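Side-chain contact in aquaporin AqpM (Methanothermobacter marburgensis str. Marburg, PDB 2F2B), which forms a membrane channel that lets water move in both directions under osmotic drive and also allows a transient increase in glycerol flux: residues F116-L119 with G125-T128. Sequence-based numbering, arbitrary orientation.
Sequences FIFL and GAAT
A126 and A127 meet F118 and L119 mainly through methyl and ring carbons, and the side-chain contacts are apolar. The CB of A126 points at helix 100-122 and touches both residues. It reaches F118 at ring atom CE2, 3.9 Å away, approaching the ring obliquely. The same CB lies 4.3 Å from L119 CD1. L119 also bridges to the next residue: its CD1 sits 3.9 Å from the CB of A127. One leucine methyl thus spans two successive alanines. In L119, CG stands anti to the backbone N (chi1 176°), and chi2 (63°) turns CD1 toward the alanines. The nearest CA atoms, L119 and A126, are 6.0 Å apart. All four touching residues are buried.

Other parts of the fold and a second subunit pack around the contact. L132 packs on L119, A126 and A127, while F213 of helix 200-214 lies against L119. F20 of helix 4-33 stacks edge-to-face with F118, and T189 of a second subunit packs on F118. In the aquaporin (MIP) fold, this is a short extracellular-loop helix packed beside the predicted extracellular end of a transmembrane helix.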
loop_
_atom_site.group_PDB
_atom_site.type_symbol
_atom_site.label_atom_id
_atom_site.label_comp_id
_atom_site.label_asym_id
_atom_site.label_seq_id
_atom_site.Cartn_x
_atom_site.Cartn_y
_atom_site.Cartn_z
ATOM N N PHE A 116 5.106 24.158 11.681
ATOM C CA PHE A 116 5.027 24.751 13.013
ATOM C C PHE A 116 4.039 24.020 13.919
ATOM O O PHE A 116 4.347 23.711 15.073
ATOM C CB PHE A 116 4.615 26.219 12.913
ATOM C CG PHE A 116 4.418 26.878 14.247
ATOM C CD1 PHE A 116 5.504 27.131 15.080
ATOM C CD2 PHE A 116 3.143 27.224 14.680
ATOM C CE1 PHE A 116 5.321 27.720 16.332
ATOM C CE2 PHE A 116 2.948 27.813 15.929
ATOM C CZ PHE A 116 4.039 28.061 16.755
ATOM N N ILE A 117 2.847 23.750 13.398
ATOM C CA ILE A 117 1.831 23.066 14.185
ATOM C C ILE A 117 2.251 21.629 14.487
ATOM O O ILE A 117 1.949 21.109 15.558
ATOM C CB ILE A 117 0.457 23.103 13.472
ATOM C CG1 ILE A 117 -0.042 24.554 13.400
ATOM C CG2 ILE A 117 -0.559 22.244 14.225
ATOM C CD1 ILE A 117 -0.267 25.210 14.770
ATOM N N PHE A 118 2.955 20.986 13.559
ATOM C CA PHE A 118 3.404 19.627 13.830
ATOM C C PHE A 118 4.406 19.667 14.985
ATOM O O PHE A 118 4.388 18.816 15.876
ATOM C CB PHE A 118 4.081 18.997 12.616
ATOM C CG PHE A 118 4.526 17.591 12.865
ATOM C CD1 PHE A 118 3.604 16.549 12.859
ATOM C CD2 PHE A 118 5.845 17.317 13.206
ATOM C CE1 PHE A 118 3.989 15.250 13.198
ATOM C CE2 PHE A 118 6.239 16.024 13.547
ATOM C CZ PHE A 118 5.307 14.991 13.545
ATOM N N LEU A 119 5.285 20.660 14.958
ATOM C CA LEU A 119 6.287 20.811 16.006
ATOM C C LEU A 119 5.605 20.941 17.369
ATOM O O LEU A 119 6.086 20.404 18.367
ATOM C CB LEU A 119 7.143 22.047 15.725
ATOM C CG LEU A 119 8.201 22.427 16.763
ATOM C CD1 LEU A 119 9.249 21.330 16.885
ATOM C CD2 LEU A 119 8.842 23.736 16.337
ATOM N N GLY A 125 11.663 17.730 20.036
ATOM C CA GLY A 125 12.454 16.664 19.442
ATOM C C GLY A 125 12.180 16.446 17.961
ATOM O O GLY A 125 13.029 15.925 17.232
ATOM N N ALA A 126 10.998 16.844 17.505
ATOM C CA ALA A 126 10.645 16.684 16.097
ATOM C C ALA A 126 11.602 17.499 15.233
ATOM O O ALA A 126 11.824 17.182 14.064
ATOM C CB ALA A 126 9.211 17.136 15.862
ATOM N N ALA A 127 12.170 18.551 15.817
ATOM C CA ALA A 127 13.101 19.409 15.102
ATOM C C ALA A 127 14.556 19.096 15.443
ATOM O O ALA A 127 15.387 18.951 14.549
ATOM C CB ALA A 127 12.794 20.878 15.405
ATOM N N THR A 128 14.863 18.976 16.733
ATOM C CA THR A 128 16.235 18.706 17.157
ATOM C C THR A 128 16.727 17.306 16.805
ATOM O O THR A 128 17.922 17.100 16.599
ATOM C CB THR A 128 16.416 18.943 18.681
ATOM O OG1 THR A 128 15.533 18.092 19.422
ATOM C CG2 THR A 128 16.127 20.396 19.025
#